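Local coordinates for protein peptidoglycan-binding domain 1 (Burkholderia, PDB 5NM7) that probably cleaves bacterial peptidoglycan as a modular phage endolysin, joining a peptidoglycan-binding domain to a large lysozyme-like muramidase domain, at residues 116-121 / 149-154; 111-116 / 176-181. All blocks are in the same frame, centred on the assembly; numbering follows the deposited sequence.

Contact 1 (116-121 / 149-154)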
loop_
_atom_site.group_PDB
_atom_site.type_symbol
_atom_site.label_atom_id
_atom_site.label_comp_id
_atom_site.label_asym_id
_atom_site.label_seq_id
_atom_site.Cartn_x
_atom_site.Cartn_y
_atom_site.Cartn_z
ATOM N N LEU A 116 3.063 -7.312 -9.391
ATOM C CA LEU A 116 2.178 -7.830 -10.409
ATOM C C LEU A 116 2.803 -7.539 -11.746
ATOM O O LEU A 116 3.099 -6.380 -12.076
ATOM C CB LEU A 116 0.771 -7.220 -10.342
ATOM C CG LEU A 116 -0.310 -7.963 -11.129
ATOM C CD1 LEU A 116 -0.625 -9.299 -10.459
ATOM C CD2 LEU A 116 -1.583 -7.128 -11.206
ATOM N N TYR A 117 3.071 -8.600 -12.497
ATOM C CA TYR A 117 3.688 -8.477 -13.798
ATOM C C TYR A 117 2.613 -8.283 -14.884
ATOM O O TYR A 117 1.578 -8.948 -14.840
ATOM C CB TYR A 117 4.541 -9.725 -14.051
ATOM C CG TYR A 117 5.031 -9.810 -15.476
ATOM C CD1 TYR A 117 4.368 -10.589 -16.390
ATOM C CD2 TYR A 117 6.125 -9.060 -15.902
ATOM C CE1 TYR A 117 4.766 -10.653 -17.704
ATOM C CE2 TYR A 117 6.534 -9.115 -17.215
ATOM C CZ TYR A 117 5.855 -9.926 -18.102
ATOM O OH TYR A 117 6.231 -9.999 -19.431
ATOM N N GLU A 118 2.847 -7.326 -15.789
ATOM C CA GLU A 118 1.865 -6.864 -16.769
ATOM C C GLU A 118 2.380 -7.146 -18.182
ATOM O O GLU A 118 3.198 -6.387 -18.731
ATOM C CB GLU A 118 1.616 -5.364 -16.615
ATOM C CG GLU A 118 1.076 -4.931 -15.248
ATOM C CD GLU A 118 -0.389 -5.254 -15.048
ATOM O OE1 GLU A 118 -0.997 -5.853 -15.937
ATOM O OE2 GLU A 118 -0.930 -4.890 -13.979
ATOM N N ARG A 119 1.910 -8.255 -18.744
ATOM C CA ARG A 119 2.380 -8.741 -20.036
ATOM C C ARG A 119 2.118 -7.781 -21.181
ATOM O O ARG A 119 2.879 -7.758 -22.155
ATOM C CB ARG A 119 1.761 -10.090 -20.360
ATOM C CG ARG A 119 0.265 -10.073 -20.533
ATOM C CD ARG A 119 -0.229 -11.456 -20.826
ATOM N NE ARG A 119 -1.651 -11.464 -21.074
ATOM C CZ ARG A 119 -2.420 -12.549 -21.079
ATOM N NH1 ARG A 119 -1.895 -13.767 -20.893
ATOM N NH2 ARG A 119 -3.725 -12.408 -21.259
ATOM N N HIS A 120 1.033 -7.010 -21.061
ATOM C CA HIS A 120 0.740 -5.970 -22.079
ATOM C C HIS A 120 1.679 -4.775 -22.005
ATOM O O HIS A 120 1.979 -4.163 -23.035
ATOM C CB HIS A 120 -0.741 -5.593 -22.053
ATOM C CG HIS A 120 -1.132 -4.735 -20.909
ATOM N ND1 HIS A 120 -1.203 -5.203 -19.612
ATOM C CD2 HIS A 120 -1.479 -3.426 -20.856
ATOM C CE1 HIS A 120 -1.555 -4.209 -18.811
ATOM N NE2 HIS A 120 -1.763 -3.132 -19.550
ATOM N N ILE A 121 2.190 -4.454 -20.818
ATOM C CA ILE A 121 3.222 -3.459 -20.693
ATOM C C ILE A 121 4.570 -4.018 -21.154
ATOM O O ILE A 121 5.393 -3.281 -21.720
ATOM C CB ILE A 121 3.327 -2.903 -19.248
ATOM C CG1 ILE A 121 1.973 -2.334 -18.781
ATOM C CG2 ILE A 121 4.397 -1.839 -19.143
ATOM C CD1 ILE A 121 1.401 -1.237 -19.670
ATOM N N GLY A 149 -3.593 -9.356 -18.686
ATOM C CA GLY A 149 -3.937 -10.491 -17.849
ATOM C C GLY A 149 -2.872 -11.565 -17.774
ATOM O O GLY A 149 -1.713 -11.282 -18.000
ATOM N N GLY A 150 -3.315 -12.789 -17.469
ATOM C CA GLY A 150 -2.425 -13.942 -17.258
ATOM C C GLY A 150 -1.850 -13.960 -15.851
ATOM O O GLY A 150 -0.964 -14.752 -15.549
ATOM N N TYR A 151 -2.354 -13.108 -14.966
ATOM C CA TYR A 151 -1.819 -12.975 -13.611
ATOM C C TYR A 151 -1.905 -14.260 -12.808
ATOM O O TYR A 151 -2.923 -14.975 -12.856
ATOM C CB TYR A 151 -2.584 -11.911 -12.809
ATOM C CG TYR A 151 -2.737 -10.593 -13.527
ATOM C CD1 TYR A 151 -1.627 -9.834 -13.873
ATOM C CD2 TYR A 151 -4.003 -10.122 -13.876
ATOM C CE1 TYR A 151 -1.770 -8.617 -14.533
ATOM C CE2 TYR A 151 -4.166 -8.913 -14.530
ATOM C CZ TYR A 151 -3.049 -8.173 -14.880
ATOM O OH TYR A 151 -3.228 -6.968 -15.507
ATOM N N ALA A 152 -0.869 -14.518 -12.019
ATOM C CA ALA A 152 -0.889 -15.627 -11.040
ATOM C C ALA A 152 -1.176 -15.114 -9.643
ATOM O O ALA A 152 -1.986 -15.679 -8.938
ATOM C CB ALA A 152 0.433 -16.365 -11.055
ATOM N N GLY A 153 -0.481 -14.065 -9.247
ATOM C CA GLY A 153 -0.564 -13.486 -7.930
ATOM C C GLY A 153 0.427 -14.035 -6.929
ATOM O O GLY A 153 0.937 -15.148 -7.077
ATOM N N ASP A 154 0.694 -13.245 -5.893
ATOM C CA ASP A 154 1.513 -13.658 -4.782
ATOM C C ASP A 154 2.905 -14.095 -5.279
ATOM O O ASP A 154 3.424 -13.522 -6.227
ATOM C CB ASP A 154 0.782 -14.747 -3.964
ATOM C CG ASP A 154 -0.632 -14.321 -3.541
ATOM O OD1 ASP A 154 -1.610 -15.017 -3.873
ATOM O OD2 ASP A 154 -0.749 -13.278 -2.892
HETATM O O HOH W 1 0.444 -10.119 -17.046
HETATM O O HOH W 2 -1.278 -7.719 -18.188
#

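Contact 2 (111-116 / 176-181)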
loop_
_atom_site.group_PDB
_atom_site.type_symbol
_atom_site.label_atom_id
_atom_site.label_comp_id
_atom_site.label_asym_id
_atom_site.label_seq_id
_atom_site.Cartn_x
_atom_site.Cartn_y
_atom_site.Cartn_z
ATOM N N GLY A 111 9.527 -12.318 1.853
ATOM C CA GLY A 111 10.367 -11.170 2.085
ATOM C C GLY A 111 10.564 -10.299 0.844
ATOM O O GLY A 111 11.133 -9.237 0.946
ATOM N N ARG A 112 10.131 -10.786 -0.321
ATOM C CA ARG A 112 10.269 -10.024 -1.552
ATOM C C ARG A 112 9.109 -9.063 -1.633
ATOM O O ARG A 112 8.033 -9.335 -1.122
ATOM C CB ARG A 112 10.261 -10.942 -2.753
ATOM C CG ARG A 112 11.474 -11.887 -2.735
ATOM C CD ARG A 112 11.431 -12.852 -3.871
ATOM N NE ARG A 112 10.338 -13.815 -3.744
ATOM C CZ ARG A 112 10.071 -14.792 -4.620
ATOM N NH1 ARG A 112 10.840 -14.984 -5.687
ATOM N NH2 ARG A 112 9.044 -15.604 -4.424
ATOM N N PRO A 113 9.300 -7.954 -2.349
ATOM C CA PRO A 113 8.144 -7.052 -2.503
ATOM C C PRO A 113 6.956 -7.674 -3.245
ATOM O O PRO A 113 7.112 -8.526 -4.124
ATOM C CB PRO A 113 8.726 -5.853 -3.273
ATOM C CG PRO A 113 10.099 -6.224 -3.688
ATOM C CD PRO A 113 10.523 -7.481 -3.013
ATOM N N VAL A 114 5.752 -7.209 -2.921
ATOM C CA VAL A 114 4.550 -7.594 -3.639
ATOM C C VAL A 114 4.630 -7.014 -5.053
ATOM O O VAL A 114 5.021 -5.860 -5.217
ATOM C CB VAL A 114 3.284 -7.115 -2.895
ATOM C CG1 VAL A 114 2.045 -7.461 -3.692
ATOM C CG2 VAL A 114 3.215 -7.789 -1.524
ATOM N N ILE A 115 4.352 -7.851 -6.038
ATOM C CA ILE A 115 4.448 -7.467 -7.455
ATOM C C ILE A 115 3.274 -7.948 -8.235
ATOM O O ILE A 115 2.570 -8.880 -7.842
ATOM C CB ILE A 115 5.746 -7.989 -8.138
ATOM C CG1 ILE A 115 5.867 -9.503 -7.993
ATOM C CG2 ILE A 115 6.957 -7.299 -7.584
ATOM C CD1 ILE A 115 6.800 -10.111 -8.986
ATOM N N LEU A 116 3.063 -7.312 -9.391
ATOM C CA LEU A 116 2.178 -7.830 -10.409
ATOM C C LEU A 116 2.803 -7.539 -11.746
ATOM O O LEU A 116 3.099 -6.380 -12.076
ATOM C CB LEU A 116 0.771 -7.220 -10.342
ATOM C CG LEU A 116 -0.310 -7.963 -11.129
ATOM C CD1 LEU A 116 -0.625 -9.299 -10.459
ATOM C CD2 LEU A 116 -1.583 -7.128 -11.206
ATOM N N THR A 176 6.438 -4.366 -14.441
ATOM C CA THR A 176 5.954 -4.929 -13.190
ATOM C C THR A 176 5.597 -3.788 -12.240
ATOM O O THR A 176 6.282 -2.770 -12.222
ATOM C CB THR A 176 7.025 -5.844 -12.594
ATOM O OG1 THR A 176 7.267 -6.888 -13.532
ATOM C CG2 THR A 176 6.556 -6.460 -11.275
ATOM N N SER A 177 4.532 -3.970 -11.465
ATOM C CA SER A 177 4.224 -3.035 -10.360
ATOM C C SER A 177 4.790 -3.490 -9.044
ATOM O O SER A 177 4.741 -4.689 -8.726
ATOM C CB SER A 177 2.713 -2.837 -10.239
ATOM O OG SER A 177 2.025 -4.075 -10.175
ATOM N N TRP A 178 5.255 -2.558 -8.225
ATOM C CA TRP A 178 6.059 -2.881 -7.047
ATOM C C TRP A 178 5.544 -2.288 -5.788
ATOM O O TRP A 178 5.189 -1.117 -5.739
ATOM C CB TRP A 178 7.472 -2.343 -7.251
ATOM C CG TRP A 178 8.123 -2.995 -8.405
ATOM C CD1 TRP A 178 8.039 -2.642 -9.725
ATOM C CD2 TRP A 178 8.938 -4.149 -8.358
ATOM N NE1 TRP A 178 8.723 -3.511 -10.495
ATOM C CE2 TRP A 178 9.280 -4.466 -9.685
ATOM C CE3 TRP A 178 9.382 -4.969 -7.319
ATOM C CZ2 TRP A 178 10.092 -5.537 -10.012
ATOM C CZ3 TRP A 178 10.170 -6.042 -7.646
ATOM C CH2 TRP A 178 10.507 -6.328 -8.972
ATOM N N GLY A 179 5.526 -3.112 -4.746
ATOM C CA GLY A 179 5.336 -2.671 -3.382
ATOM C C GLY A 179 3.898 -2.308 -3.048
ATOM O O GLY A 179 2.970 -2.620 -3.789
ATOM N N ALA A 180 3.765 -1.687 -1.876
ATOM C CA ALA A 180 2.489 -1.457 -1.224
ATOM C C ALA A 180 1.565 -0.604 -2.085
ATOM O O ALA A 180 0.345 -0.794 -2.045
ATOM C CB ALA A 180 2.701 -0.772 0.112
ATOM N N PHE A 181 2.150 0.291 -2.912
ATOM C CA PHE A 181 1.351 1.127 -3.831
ATOM C C PHE A 181 1.383 0.716 -5.287
ATOM O O PHE A 181 0.839 1.394 -6.141
ATOM C CB PHE A 181 1.762 2.597 -3.648
ATOM C CG PHE A 181 1.435 3.102 -2.302
ATOM C CD1 PHE A 181 0.169 3.614 -2.016
ATOM C CD2 PHE A 181 2.326 2.982 -1.276
ATOM C CE1 PHE A 181 -0.150 4.012 -0.745
ATOM C CE2 PHE A 181 2.006 3.422 -0.011
ATOM C CZ PHE A 181 0.752 3.908 0.266
#

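Contact 1 (116-121 / 149-154)
Segments 116-121 and 149-154 run alongside each other in opposite senses without pairing as strands, the CA atoms of Tyr117 and Tyr151 lying 7.1 Å apart. An irregular loop is thus laid over a strand-to-helix junction of the lysozyme-like domain, where edge strand 115-117 gives way to helix 119-128 and Glu118 takes the N-cap position. Tyr151 makes the largest single contribution. Leu116 CD2 sits over one face of its ring, 4.0 Å from the centroid, as a CH-pi contact, while Gly149 CA of the tyrosine's own loop lies over the rim of the opposite face. Tyr117 O and Glu118 OE1 meet the ring at its edge. A bend in the Glu118 chain (chi2 -76°) brings its carboxylate back to the tyrosine hydroxyl, and Tyr151 OH donates a short 2.5 Å hydrogen bond to the syn lone pair of Glu118 OE1. Carboxylate and ring planes are 86° apart. The Arg119 guanidinium lies with one face over the Gly149-Gly150 peptide; its NE and NH2 bond instead to Lys147 O and Arg148 O. One water donates to Tyr117 O and Gly149 O and accepts from Arg119 N; a second bonds His120 ND1, accepts from Gly149 N and donates to Glu118 OE1 at 2.9 Å.

Contact 2 (111-116 / 176-181)
Ile115 and Trp178 face each other as a non-hydrogen-bonded pair of antiparallel strands 115-117 and 176-178, their side chains lying next to each other and pointing the same way. The contact between them is a CH-pi one: Ile115 CG2 rides over the six-membered ring of the indole, 3.6 Å from its centroid and 23° off the normal. The isoleucine owes this to its first torsion (chi1 56°), which sets CG2 anti to the carbonyl carbon, with CG1 between the backbone N and that carbon. Thr176 CG2 comes over the same face of the indole and also reaches across to the other strand, 3.6 Å from Ile115 CB, so that two methyl groups share one aromatic surface. Pro113 approaches differently, its CG lying in the indole plane at the edge, 3.9 Å from Trp178 CE3. The far, polar side of the indole is fixed by NE1 bonding to Leu173 O.

The backbone holds these groups in register. Ser177 N donates to Leu116 O at 2.9 Å, and Leu116 N returns a longer bond (3.2 Å) to Ser177 O. Gly179, at positive phi, gives its N-H to Val114 O over 2.8 Å. On the other sheet face Ser177 OG approaches Leu116 CB and bonds to Gln182 OE1 and to Leu116 O.

The pairing belongs to a small three-stranded antiparallel sheet, with strand 176-178 in the middle between 115-117 and 183-184, set in a largely helical domain. Val200 and Met203 of helix 196-205 pack on Trp178, while Tyr158 and Leu161 of helix 156-167 touch Ile115 and Thr176, respectively.

How the contacts relate
Going from the N terminus, the chain enters strand 115-117 through residues 111-116 and turns straight into helix 119-128, so the first segments of the two contacts follow one another and share Leu116. After that helix comes a long excursion, partly unmodelled at 131-135, which residues 149-154 bring back to the junction; contact 1 closes this inner loop. Helices 156-167 and 169-174 follow before residues 176-181 close the larger loop of contact 2, inside which contact 1 is nested. Contact 2 is the buried pairing of strands 115-117 and 176-178; contact 1 lies nearer the surface and joins the loop before helix 156-167 to the strand-helix junction. Tyr117 CD2 touches Thr176 OG1 (3.4 Å) between them.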